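Local coordinates for protein kallikrein-10 (Homo sapiens, PDB 5LPE) that is a secreted, zymogen-like serine peptidase of the trypsin family that is inhibited by zinc and has a tumour-suppressor role in breast and prostate cancer, at residues A[66-71]-A[101-106]; A[32-37]-A[96-101]; A[151-156]-A[170-175]. One frame throughout, in Å; residues are numbered along the deposited sequence.

Contact 1 (A[66-71]-A[101-106]); sequences QLRRTT and LARPVV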
ATOM      1  N   GLN A  66      -5.705   8.770  15.715  1.00 52.94           N
ATOM      2  CA  GLN A  66      -6.444   7.652  16.240  1.00 51.22           C
ATOM      3  C   GLN A  66      -5.629   6.408  16.224  1.00 50.36           C
ATOM      4  O   GLN A  66      -5.145   5.999  15.204  1.00 44.76           O
ATOM      5  CB  GLN A  66      -7.758   7.480  15.511  1.00 49.54           C
ATOM      6  CG  GLN A  66      -8.596   8.725  15.596  1.00 52.13           C
ATOM      7  CD  GLN A  66      -9.784   8.787  14.656  1.00 51.72           C
ATOM      8  OE1 GLN A  66     -10.429   7.799  14.375  1.00 45.06           O
ATOM      9  NE2 GLN A  66     -10.097   9.988  14.214  1.00 58.41           N
ATOM     10  N   LEU A  67      -5.501   5.805  17.387  1.00 45.95           N
ATOM     11  CA  LEU A  67      -4.741   4.610  17.536  1.00 45.27           C
ATOM     12  C   LEU A  67      -5.647   3.447  17.641  1.00 43.92           C
ATOM     13  O   LEU A  67      -6.643   3.486  18.303  1.00 39.71           O
ATOM     14  CB  LEU A  67      -3.909   4.660  18.804  1.00 44.35           C
ATOM     15  CG  LEU A  67      -2.683   5.537  18.760  1.00 52.20           C
ATOM     16  CD1 LEU A  67      -1.798   5.334  19.963  1.00 47.99           C
ATOM     17  CD2 LEU A  67      -1.926   5.217  17.506  1.00 50.33           C
ATOM     18  N   ARG A  68      -5.281   2.386  16.981  1.00 37.80           N
ATOM     19  CA  ARG A  68      -6.075   1.172  17.112  1.00 35.06           C
ATOM     20  C   ARG A  68      -5.116  -0.002  17.083  1.00 33.75           C
ATOM     21  O   ARG A  68      -3.933   0.138  16.788  1.00 37.51           O
ATOM     22  CB  ARG A  68      -7.123   1.001  16.003  1.00 27.84           C
ATOM     23  CG  ARG A  68      -8.188   2.058  15.949  1.00 39.67           C
ATOM     24  CD  ARG A  68      -9.112   2.015  17.144  1.00 34.47           C
ATOM     25  NE  ARG A  68     -10.288   2.831  16.876  1.00 38.78           N
ATOM     26  CZ  ARG A  68     -10.340   4.144  17.069  1.00 33.45           C
ATOM     27  NH1 ARG A  68      -9.285   4.784  17.540  1.00 35.95           N
ATOM     28  NH2 ARG A  68     -11.443   4.813  16.790  1.00 34.91           N
ATOM     29  N   ARG A  69      -5.628  -1.170  17.409  1.00 37.72           N
ATOM     30  CA  ARG A  69      -4.861  -2.387  17.262  1.00 36.04           C
ATOM     31  C   ARG A  69      -5.649  -3.385  16.468  1.00 34.39           C
ATOM     32  O   ARG A  69      -6.864  -3.271  16.310  1.00 39.42           O
ATOM     33  CB  ARG A  69      -4.520  -3.007  18.586  1.00 37.07           C
ATOM     34  CG  ARG A  69      -3.676  -2.119  19.298  1.00 46.27           C
ATOM     35  CD  ARG A  69      -3.526  -2.639  20.607  1.00 57.20           C
ATOM     36  NE  ARG A  69      -4.239  -1.787  21.517  1.00 57.85           N
ATOM     37  CZ  ARG A  69      -3.876  -1.686  22.773  1.00 55.59           C
ATOM     38  NH1 ARG A  69      -4.510  -0.854  23.594  1.00 59.15           N
ATOM     39  NH2 ARG A  69      -2.755  -2.310  23.137  1.00 50.99           N
ATOM     40  N   THR A  70      -4.940  -4.388  16.002  1.00 33.28           N
ATOM     41  CA  THR A  70      -5.545  -5.357  15.118  1.00 33.72           C
ATOM     42  C   THR A  70      -5.877  -6.622  15.902  1.00 32.99           C
ATOM     43  O   THR A  70      -5.253  -6.936  16.920  1.00 37.20           O
ATOM     44  CB  THR A  70      -4.629  -5.626  13.915  1.00 25.99           C
ATOM     45  OG1 THR A  70      -3.386  -6.146  14.365  1.00 24.68           O
ATOM     46  CG2 THR A  70      -4.343  -4.320  13.204  1.00 24.58           C
ATOM     47  N   THR A  71      -6.953  -7.277  15.488  1.00 29.17           N
ATOM     48  CA  THR A  71      -7.298  -8.595  15.995  1.00 28.52           C
ATOM     49  C   THR A  71      -7.226  -9.605  14.858  1.00 28.85           C
ATOM     50  O   THR A  71      -6.270 -10.378  14.778  1.00 29.34           O
ATOM     51  CB  THR A  71      -8.685  -8.573  16.631  1.00 34.86           C
ATOM     52  OG1 THR A  71      -9.597  -7.929  15.731  1.00 37.58           O
ATOM     53  CG2 THR A  71      -8.654  -7.797  17.928  1.00 35.50           C
ATOM     54  N   LEU A 101      -9.305  -3.884  12.672  1.00 25.86           N
ATOM     55  CA  LEU A 101      -9.088  -3.020  13.827  1.00 31.26           C
ATOM     56  C   LEU A 101      -9.974  -3.438  15.005  1.00 30.20           C
ATOM     57  O   LEU A 101     -11.148  -3.788  14.838  1.00 29.88           O
ATOM     58  CB  LEU A 101      -9.346  -1.554  13.466  1.00 29.39           C
ATOM     59  CG  LEU A 101      -8.528  -0.959  12.315  1.00 32.02           C
ATOM     60  CD1 LEU A 101      -8.683   0.564  12.234  1.00 26.67           C
ATOM     61  CD2 LEU A 101      -7.066  -1.359  12.425  1.00 25.51           C
ATOM     62  N   ALA A 102      -9.386  -3.416  16.201  1.00 33.53           N
ATOM     63  CA  ALA A 102     -10.120  -3.788  17.404  1.00 36.92           C
ATOM     64  C   ALA A 102     -11.412  -3.000  17.496  1.00 35.99           C
ATOM     65  O   ALA A 102     -12.501  -3.574  17.578  1.00 34.84           O
ATOM     66  CB  ALA A 102      -9.248  -3.554  18.639  1.00 30.95           C
ATOM     67  N   ARG A 103     -11.308  -1.681  17.413  1.00 37.96           N
ATOM     68  CA  ARG A 103     -12.443  -0.783  17.431  1.00 44.60           C
ATOM     69  C   ARG A 103     -12.505   0.006  16.126  1.00 40.56           C
ATOM     70  O   ARG A 103     -11.460   0.361  15.560  1.00 34.58           O
ATOM     71  CB  ARG A 103     -12.353   0.184  18.623  1.00 45.02           C
ATOM     72  CG  ARG A 103     -12.187  -0.512  19.969  1.00 47.27           C
ATOM     73  CD  ARG A 103     -12.120   0.480  21.131  1.00 52.33           C
ATOM     74  NE  ARG A 103     -10.789   1.056  21.351  1.00 49.56           N
ATOM     75  CZ  ARG A 103     -10.489   2.341  21.176  1.00 45.29           C
ATOM     76  NH1 ARG A 103     -11.418   3.204  20.773  1.00 42.77           N
ATOM     77  NH2 ARG A 103      -9.259   2.772  21.413  1.00 38.73           N
ATOM     78  N   PRO A 104     -13.712   0.296  15.631  1.00 33.68           N
ATOM     79  CA  PRO A 104     -13.840   1.020  14.361  1.00 32.16           C
ATOM     80  C   PRO A 104     -13.245   2.416  14.435  1.00 33.74           C
ATOM     81  O   PRO A 104     -13.249   3.072  15.480  1.00 36.01           O
ATOM     82  CB  PRO A 104     -15.357   1.092  14.135  1.00 32.54           C
ATOM     83  CG  PRO A 104     -15.951   0.099  15.064  1.00 33.78           C
ATOM     84  CD  PRO A 104     -15.018  -0.016  16.225  1.00 31.23           C
ATOM     85  N   VAL A 105     -12.727   2.865  13.295  1.00 34.43           N
ATOM     86  CA  VAL A 105     -12.365   4.262  13.137  1.00 34.27           C
ATOM     87  C   VAL A 105     -13.630   5.114  13.191  1.00 36.42           C
ATOM     88  O   VAL A 105     -14.724   4.662  12.829  1.00 40.53           O
ATOM     89  CB  VAL A 105     -11.608   4.431  11.808  1.00 33.57           C
ATOM     90  CG1 VAL A 105     -11.805   5.802  11.233  1.00 35.89           C
ATOM     91  CG2 VAL A 105     -10.146   4.156  12.011  1.00 34.02           C
ATOM     92  N   VAL A 106     -13.500   6.339  13.685  1.00 34.60           N
ATOM     93  CA  VAL A 106     -14.557   7.334  13.556  1.00 38.11           C
ATOM     94  C   VAL A 106     -14.262   8.110  12.280  1.00 35.65           C
ATOM     95  O   VAL A 106     -13.289   8.864  12.229  1.00 33.24           O
ATOM     96  CB  VAL A 106     -14.614   8.269  14.772  1.00 48.24           C
ATOM     97  CG1 VAL A 106     -15.877   9.122  14.742  1.00 42.39           C
ATOM     98  CG2 VAL A 106     -14.513   7.481  16.089  1.00 42.49           C
TER
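Arg68 reaches across from strand 66-75 to Leu101 and the chain that leaves strand 97-101, at the edge of the N-terminal six-stranded beta-barrel of the trypsin fold. The two backbones meet as antiparallel neighbours at one point, the non-hydrogen-bonded pair Thr70 and Leu101, with CA atoms 4.4 Å apart and side chains that diverge. Just beyond it Ala102 N donates to Arg69 O, after which residues 103-106 swing away from the strand and the side chain of Arg68 takes over the contact. Its CB and CG lie on Leu101; Arg68 CG comes 4.0 Å from Leu101 CD1, and the two side chains cross at about a right angle. A bend at chi2 (-68°) then carries CD and NE of Arg68 along the backbone of Arg103, where Arg68 NE makes a weak bond to Arg103 O. Arg68 NE and NH2 together hold Pro104 O side-on, in the guanidinium plane and from the same face of the carbonyl; the shorter of these bonds is Arg68 NH2 to Pro104 O at 2.8 Å. Arg68 NH1 turns back to Leu67 O at 3.0 Å, nearly straight at 172°. With all three nitrogens engaged with carbonyl oxygens, the buried guanidinium is fixed in rotation. The guanidinium of Arg103 stacks over one of its faces, centres 4.5 Å apart and planes 20° from parallel; the carbonyls probably offset part of the repulsion between the two like charges. Arg68 also pairs through its backbone with Ala52, and Thr70 OG1 bonds to Leu50 O. Toward the start of strand 66-75, Gln66, extended beyond CG, reaches Val106, and Gln66 OE1 takes a weak bond from Val106 N at 3.5 Å.

Contact 2 (A[32-37]-A[96-101]); sequences VLVDQS and LMLLKL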
ATOM      1  N   VAL A  32      -3.456   0.606   4.150  1.00 23.84           N
ATOM      2  CA  VAL A  32      -4.517   1.520   3.762  1.00 23.64           C
ATOM      3  C   VAL A  32      -5.776   1.196   4.539  1.00 19.32           C
ATOM      4  O   VAL A  32      -6.087   0.035   4.803  1.00 16.56           O
ATOM      5  CB  VAL A  32      -4.804   1.459   2.256  1.00 22.80           C
ATOM      6  CG1 VAL A  32      -5.334   2.800   1.789  1.00 26.00           C
ATOM      7  CG2 VAL A  32      -3.575   1.100   1.543  1.00 21.56           C
ATOM      8  N   LEU A  33      -6.544   2.230   4.825  1.00 20.40           N
ATOM      9  CA  LEU A  33      -7.844   2.062   5.451  1.00 22.22           C
ATOM     10  C   LEU A  33      -8.843   1.857   4.324  1.00 24.12           C
ATOM     11  O   LEU A  33      -9.125   2.777   3.552  1.00 29.05           O
ATOM     12  CB  LEU A  33      -8.201   3.287   6.283  1.00 20.24           C
ATOM     13  CG  LEU A  33      -9.389   3.108   7.214  1.00 24.07           C
ATOM     14  CD1 LEU A  33      -8.949   2.233   8.368  1.00 26.11           C
ATOM     15  CD2 LEU A  33      -9.875   4.451   7.704  1.00 25.81           C
ATOM     16  N   VAL A  34      -9.332   0.633   4.191  1.00 18.84           N
ATOM     17  CA  VAL A  34     -10.317   0.316   3.177  1.00 16.18           C
ATOM     18  C   VAL A  34     -11.720   0.228   3.754  1.00 22.87           C
ATOM     19  O   VAL A  34     -12.689   0.062   2.992  1.00 28.01           O
ATOM     20  CB  VAL A  34      -9.908  -0.995   2.471  1.00 24.37           C
ATOM     21  CG1 VAL A  34      -8.561  -0.799   1.807  1.00 16.39           C
ATOM     22  CG2 VAL A  34      -9.785  -2.138   3.483  1.00 18.42           C
ATOM     23  N   ASP A  35     -11.851   0.311   5.072  1.00 20.67           N
ATOM     24  CA  ASP A  35     -13.108   0.240   5.787  1.00 18.22           C
ATOM     25  C   ASP A  35     -12.842   0.789   7.177  1.00 26.72           C
ATOM     26  O   ASP A  35     -11.701   0.790   7.637  1.00 26.13           O
ATOM     27  CB  ASP A  35     -13.625  -1.197   5.845  1.00 24.91           C
ATOM     28  CG  ASP A  35     -14.909  -1.311   6.600  1.00 28.96           C
ATOM     29  OD1 ASP A  35     -15.933  -0.916   6.030  1.00 32.87           O
ATOM     30  OD2 ASP A  35     -14.891  -1.776   7.757  1.00 34.05           O
ATOM     31  N   GLN A  36     -13.898   1.231   7.864  1.00 29.16           N
ATOM     32  CA  GLN A  36     -13.680   1.809   9.187  1.00 29.06           C
ATOM     33  C   GLN A  36     -13.044   0.806  10.149  1.00 28.07           C
ATOM     34  O   GLN A  36     -12.410   1.207  11.127  1.00 35.35           O
ATOM     35  CB  GLN A  36     -14.993   2.338   9.755  1.00 29.33           C
ATOM     36  CG  GLN A  36     -16.106   1.298   9.778  1.00 33.61           C
ATOM     37  CD  GLN A  36     -17.367   1.813  10.423  1.00 28.26           C
ATOM     38  OE1 GLN A  36     -17.610   3.017  10.462  1.00 38.00           O
ATOM     39  NE2 GLN A  36     -18.182   0.908  10.927  1.00 33.51           N
ATOM     40  N   SER A  37     -13.269  -0.489   9.944  1.00 27.52           N
ATOM     41  CA  SER A  37     -12.647  -1.526  10.759  1.00 29.64           C
ATOM     42  C   SER A  37     -11.521  -2.301  10.080  1.00 29.54           C
ATOM     43  O   SER A  37     -10.992  -3.229  10.696  1.00 29.21           O
ATOM     44  CB  SER A  37     -13.712  -2.500  11.273  1.00 29.47           C
ATOM     45  OG  SER A  37     -14.319  -1.957  12.428  1.00 27.60           O
ATOM     46  N   LEU A  96      -0.899  -9.991   0.290  1.00 30.54           N
ATOM     47  CA  LEU A  96      -2.004  -9.138   0.681  1.00 26.74           C
ATOM     48  C   LEU A  96      -2.454  -9.655   2.030  1.00 24.37           C
ATOM     49  O   LEU A  96      -2.523 -10.865   2.242  1.00 28.06           O
ATOM     50  CB  LEU A  96      -3.161  -9.216  -0.313  1.00 24.65           C
ATOM     51  CG  LEU A  96      -3.495  -7.937  -1.059  1.00 25.24           C
ATOM     52  CD1 LEU A  96      -2.243  -7.383  -1.676  1.00 24.10           C
ATOM     53  CD2 LEU A  96      -4.551  -8.241  -2.097  1.00 19.62           C
ATOM     54  N   MET A  97      -2.744  -8.748   2.942  1.00 22.48           N
ATOM     55  CA  MET A  97      -3.197  -9.156   4.260  1.00 20.63           C
ATOM     56  C   MET A  97      -4.214  -8.121   4.710  1.00 23.97           C
ATOM     57  O   MET A  97      -3.996  -6.914   4.538  1.00 17.71           O
ATOM     58  CB  MET A  97      -2.011  -9.257   5.226  1.00 18.90           C
ATOM     59  CG  MET A  97      -2.342  -9.675   6.620  1.00 23.95           C
ATOM     60  SD  MET A  97      -0.890  -9.730   7.715  1.00 28.18           S
ATOM     61  CE  MET A  97      -0.198  -8.100   7.517  1.00 26.74           C
ATOM     62  N   LEU A  98      -5.334  -8.590   5.243  1.00 21.46           N
ATOM     63  CA  LEU A  98      -6.354  -7.702   5.771  1.00 20.03           C
ATOM     64  C   LEU A  98      -6.236  -7.702   7.287  1.00 22.53           C
ATOM     65  O   LEU A  98      -6.257  -8.765   7.921  1.00 24.72           O
ATOM     66  CB  LEU A  98      -7.750  -8.105   5.285  1.00 20.46           C
ATOM     67  CG  LEU A  98      -7.966  -7.553   3.868  1.00 18.94           C
ATOM     68  CD1 LEU A  98      -9.060  -8.257   3.108  1.00 19.25           C
ATOM     69  CD2 LEU A  98      -8.233  -6.046   3.925  1.00 20.21           C
ATOM     70  N   LEU A  99      -6.046  -6.515   7.851  1.00 23.04           N
ATOM     71  CA  LEU A  99      -5.951  -6.315   9.289  1.00 22.68           C
ATOM     72  C   LEU A  99      -7.278  -5.772   9.799  1.00 25.00           C
ATOM     73  O   LEU A  99      -7.763  -4.744   9.310  1.00 24.76           O
ATOM     74  CB  LEU A  99      -4.815  -5.351   9.625  1.00 19.88           C
ATOM     75  CG  LEU A  99      -3.423  -5.941   9.401  1.00 22.99           C
ATOM     76  CD1 LEU A  99      -2.410  -5.282  10.296  1.00 20.24           C
ATOM     77  CD2 LEU A  99      -3.407  -7.444   9.629  1.00 25.99           C
ATOM     78  N   LYS A 100      -7.865  -6.450  10.777  1.00 23.85           N
ATOM     79  CA  LYS A 100      -9.079  -5.937  11.388  1.00 26.85           C
ATOM     80  C   LYS A 100      -8.733  -5.082  12.602  1.00 27.59           C
ATOM     81  O   LYS A 100      -7.959  -5.504  13.463  1.00 28.26           O
ATOM     82  CB  LYS A 100     -10.018  -7.068  11.783  1.00 26.69           C
ATOM     83  CG  LYS A 100     -11.418  -6.551  12.086  1.00 28.54           C
ATOM     84  CD  LYS A 100     -12.060  -7.336  13.194  1.00 31.78           C
ATOM     85  CE  LYS A 100     -13.559  -7.377  13.014  1.00 33.19           C
ATOM     86  NZ  LYS A 100     -14.072  -6.040  12.684  1.00 39.70           N
ATOM     87  N   LEU A 101      -9.305  -3.884  12.672  1.00 25.86           N
ATOM     88  CA  LEU A 101      -9.088  -3.020  13.827  1.00 31.26           C
ATOM     89  C   LEU A 101      -9.974  -3.438  15.005  1.00 30.20           C
ATOM     90  O   LEU A 101     -11.148  -3.788  14.838  1.00 29.88           O
ATOM     91  CB  LEU A 101      -9.346  -1.554  13.466  1.00 29.39           C
ATOM     92  CG  LEU A 101      -8.528  -0.959  12.315  1.00 32.02           C
ATOM     93  CD1 LEU A 101      -8.683   0.564  12.234  1.00 26.67           C
ATOM     94  CD2 LEU A 101      -7.066  -1.359  12.425  1.00 25.51           C
TER
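A classic beta bulge, in which Val34 and Asp35 both face Trp38, interrupts strand 26-35 of the N-terminal trypsin-fold barrel where the chain turns a corner, and the turn after it brings Ser37 against Leu101 at the end of strand 97-101. The backbone link is a single, nearly straight bond: Leu101 N donates to Ser37 O at 2.7 Å. Lys100 CA adds a CH···O contact to Ser37 O at 3.4 Å, and the Leu101 CB and CG lie against it as well, so Ser37 O touches two consecutive residues of the strand. Within the turn Asp35 OD2 accepts from Ser37 N at 3.0 Å, an Asx turn, with the nitrogen above the carboxylate plane; this fixes the peptide just ahead of Ser37. The Lys100 side chain leaves with CG opposite its backbone N (chi1 -165°), which lays CG beside Ser37 O, and bends at chi2 and chi4 return its tip to Ser37, Lys100 NZ standing 3.8 Å from Ser37 CB. Lys100 NZ remains 6.6 Å from Asp35 OD2, too far for a salt bridge but near enough that the opposite charges may attract weakly. Apolar contacts cover the rest. The CD1 methyls of Leu33 and Leu101 meet at 4.2 Å, and Leu101 CD1 also lies near Gln36 O. At the other end Val34 CG2 touches Leu98 CD2. Leu98 also packs on Trp38 and Leu40 of strand 38-41, which pairs with strand 97-101 in the sheet, and on Trp226 and Val230 of the C-terminal helix 224-230, while Leu99 packs on Thr70 and Ser73 of strand 66-75, the other neighbour of strand 97-101.

Contact 3 (A[151-156]-A[170-175]); sequences ITILSP and NMICAG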
ATOM      1  N   ILE A 151       3.677   8.677 -10.153  1.00 23.43           N
ATOM      2  CA  ILE A 151       4.181   7.396 -10.623  1.00 30.42           C
ATOM      3  C   ILE A 151       3.422   7.052 -11.882  1.00 27.72           C
ATOM      4  O   ILE A 151       2.242   7.387 -12.021  1.00 26.77           O
ATOM      5  CB  ILE A 151       4.051   6.300  -9.518  1.00 28.86           C
ATOM      6  CG1 ILE A 151       5.379   5.579  -9.305  1.00 27.50           C
ATOM      7  CG2 ILE A 151       2.978   5.319  -9.873  1.00 25.88           C
ATOM      8  CD1 ILE A 151       5.508   4.869  -7.970  1.00 24.08           C
ATOM      9  N   THR A 152       4.105   6.354 -12.776  1.00 25.95           N
ATOM     10  CA  THR A 152       3.565   5.989 -14.077  1.00 26.45           C
ATOM     11  C   THR A 152       3.396   4.487 -14.149  1.00 23.72           C
ATOM     12  O   THR A 152       4.367   3.752 -13.995  1.00 28.66           O
ATOM     13  CB  THR A 152       4.474   6.474 -15.214  1.00 30.29           C
ATOM     14  OG1 THR A 152       4.650   7.900 -15.108  1.00 34.55           O
ATOM     15  CG2 THR A 152       3.885   6.117 -16.565  1.00 24.15           C
ATOM     16  N   ILE A 153       2.170   4.031 -14.370  1.00 24.33           N
ATOM     17  CA  ILE A 153       1.976   2.597 -14.529  1.00 31.77           C
ATOM     18  C   ILE A 153       2.736   2.159 -15.771  1.00 27.34           C
ATOM     19  O   ILE A 153       2.571   2.729 -16.853  1.00 29.11           O
ATOM     20  CB  ILE A 153       0.487   2.235 -14.629  1.00 27.41           C
ATOM     21  CG1 ILE A 153      -0.311   2.746 -13.427  1.00 22.57           C
ATOM     22  CG2 ILE A 153       0.332   0.726 -14.788  1.00 24.27           C
ATOM     23  CD1 ILE A 153       0.053   2.102 -12.132  1.00 23.04           C
ATOM     24  N   LEU A 154       3.595   1.175 -15.614  1.00 29.25           N
ATOM     25  CA  LEU A 154       4.277   0.561 -16.731  1.00 30.38           C
ATOM     26  C   LEU A 154       3.518  -0.687 -17.136  1.00 38.24           C
ATOM     27  O   LEU A 154       2.559  -1.105 -16.485  1.00 41.63           O
ATOM     28  CB  LEU A 154       5.723   0.229 -16.372  1.00 29.05           C
ATOM     29  CG  LEU A 154       6.554   1.397 -15.847  1.00 33.72           C
ATOM     30  CD1 LEU A 154       7.986   0.934 -15.613  1.00 29.99           C
ATOM     31  CD2 LEU A 154       6.493   2.575 -16.819  1.00 28.55           C
ATOM     32  N   SER A 155       4.002  -1.340 -18.138  1.00 41.03           N
ATOM     33  CA  SER A 155       3.157  -2.445 -18.510  1.00 43.94           C
ATOM     34  C   SER A 155       3.790  -3.755 -18.072  1.00 48.20           C
ATOM     35  O   SER A 155       5.015  -3.831 -17.925  1.00 49.78           O
ATOM     36  CB  SER A 155       2.955  -2.455 -20.023  1.00 47.43           C
ATOM     37  OG  SER A 155       4.160  -2.081 -20.653  1.00 61.41           O
ATOM     38  N   PRO A 156       2.984  -4.821 -17.861  1.00 51.03           N
ATOM     39  CA  PRO A 156       3.534  -6.059 -17.286  1.00 56.52           C
ATOM     40  C   PRO A 156       4.467  -6.771 -18.253  1.00 56.17           C
ATOM     41  O   PRO A 156       4.387  -7.985 -18.454  1.00 66.12           O
ATOM     42  CB  PRO A 156       2.275  -6.901 -17.017  1.00 55.71           C
ATOM     43  CG  PRO A 156       1.200  -6.325 -17.930  1.00 54.56           C
ATOM     44  CD  PRO A 156       1.516  -4.876 -18.008  1.00 57.35           C
ATOM     45  N   ASN A 170      -0.916 -10.291 -11.893  1.00 35.53           N
ATOM     46  CA  ASN A 170      -1.610  -9.749 -10.737  1.00 30.47           C
ATOM     47  C   ASN A 170      -0.858  -8.557 -10.147  1.00 34.73           C
ATOM     48  O   ASN A 170      -1.261  -8.027  -9.099  1.00 32.28           O
ATOM     49  CB  ASN A 170      -1.886 -10.862  -9.716  1.00 29.31           C
ATOM     50  CG  ASN A 170      -3.000 -11.785 -10.168  1.00 27.42           C
ATOM     51  OD1 ASN A 170      -3.907 -11.351 -10.844  1.00 27.81           O
ATOM     52  ND2 ASN A 170      -2.974 -13.034  -9.737  1.00 36.96           N
ATOM     53  N   MET A 171       0.221  -8.132 -10.817  1.00 35.95           N
ATOM     54  CA  MET A 171       1.073  -7.042 -10.385  1.00 34.57           C
ATOM     55  C   MET A 171       0.901  -5.869 -11.322  1.00 28.90           C
ATOM     56  O   MET A 171       0.431  -6.030 -12.449  1.00 28.02           O
ATOM     57  CB  MET A 171       2.511  -7.473 -10.395  1.00 40.58           C
ATOM     58  CG  MET A 171       2.727  -8.949 -10.066  1.00 44.67           C
ATOM     59  SD  MET A 171       3.154  -9.205  -8.325  1.00 73.77           S
ATOM     60  CE  MET A 171       1.590  -9.373  -7.475  1.00 50.45           C
ATOM     61  N   ILE A 172       1.214  -4.689 -10.796  1.00 26.57           N
ATOM     62  CA  ILE A 172       1.480  -3.511 -11.594  1.00 23.88           C
ATOM     63  C   ILE A 172       2.841  -2.993 -11.164  1.00 24.26           C
ATOM     64  O   ILE A 172       3.154  -2.968  -9.971  1.00 28.67           O
ATOM     65  CB  ILE A 172       0.364  -2.469 -11.438  1.00 24.68           C
ATOM     66  CG1 ILE A 172       0.064  -2.284  -9.977  1.00 24.39           C
ATOM     67  CG2 ILE A 172      -0.906  -3.003 -12.075  1.00 28.14           C
ATOM     68  CD1 ILE A 172      -0.898  -1.188  -9.723  1.00 26.05           C
ATOM     69  N   CYS A 173       3.686  -2.703 -12.140  1.00 24.48           N
ATOM     70  CA  CYS A 173       4.965  -2.061 -11.913  1.00 23.86           C
ATOM     71  C   CYS A 173       4.810  -0.566 -12.095  1.00 23.72           C
ATOM     72  O   CYS A 173       4.296  -0.117 -13.121  1.00 24.83           O
ATOM     73  CB  CYS A 173       6.007  -2.617 -12.870  1.00 37.09           C
ATOM     74  SG  CYS A 173       6.550  -4.188 -12.232  1.00 63.30           S
ATOM     75  N   ALA A 174       5.221   0.195 -11.099  1.00 22.13           N
ATOM     76  CA  ALA A 174       4.993   1.631 -11.067  1.00 18.89           C
ATOM     77  C   ALA A 174       6.318   2.336 -11.312  1.00 24.25           C
ATOM     78  O   ALA A 174       7.227   2.253 -10.487  1.00 27.14           O
ATOM     79  CB  ALA A 174       4.402   2.038  -9.729  1.00 20.99           C
ATOM     80  N   GLY A 175       6.451   2.990 -12.464  1.00 29.20           N
ATOM     81  CA  GLY A 175       7.647   3.770 -12.731  1.00 28.60           C
ATOM     82  C   GLY A 175       7.628   5.083 -11.977  1.00 28.46           C
ATOM     83  O   GLY A 175       6.673   5.858 -12.082  1.00 35.63           O
TER
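Thr152 and Gly175 form an antiparallel hydrogen-bonded pair: Thr152 N donates to Gly175 O at 2.7 Å, and Gly175 N returns a bond of equal length to Thr152 O. A third backbone bond follows farther along, where Leu154 N donates to Cys173 O at 2.9 Å. Strands 147-153 and 171-176 are neighbours in the second, C-terminal barrel of the trypsin fold, and Cys173 joins Cys159 through a disulfide, tying the strand to the short helix 159-162. Among apolar contacts, Ile151 CD1 and CG2 both lie on the methyl of Ala174, with Ile151 CD1 3.5 Å from Ala174 CB, while Ile153 and Ile172 meet by their CD1 methyls at 4.2 Å. These four residues all pack on Leu191 of strand 190-193. An alanine in place of Ile151 would remove both methyls from Ala174 and is likely to leave a gap between that residue, Leu191 and Val129. Leu154 lies against Gly175: Leu154 CG, anti to the carbonyl carbon (chi1 -55°), is set 3.7 Å from Gly175 N, with Leu154 CD1 near Gly175 CA.

How the contacts relate
From the N terminus, the bulged turn of residues 32-37 comes first, followed by 66-71 and then the strand and exit loop 96-106. Contact 2 closes a long loop from 32-37 to 96-101; contact 1 opens within it at 66-71 and ends beyond it at 101-106, so the two cross and share Leu101. They also touch directly: Val105 N probably bonds to Gln36 O, and Thr71 N to Lys100 O. Together they bind strands 26-35, 66-75 and 97-101 of the N-terminal barrel. Contact 3 follows in series, closing a short loop through helix 159-162 in the C-terminal barrel, its centre about 23 Å from that of contact 2.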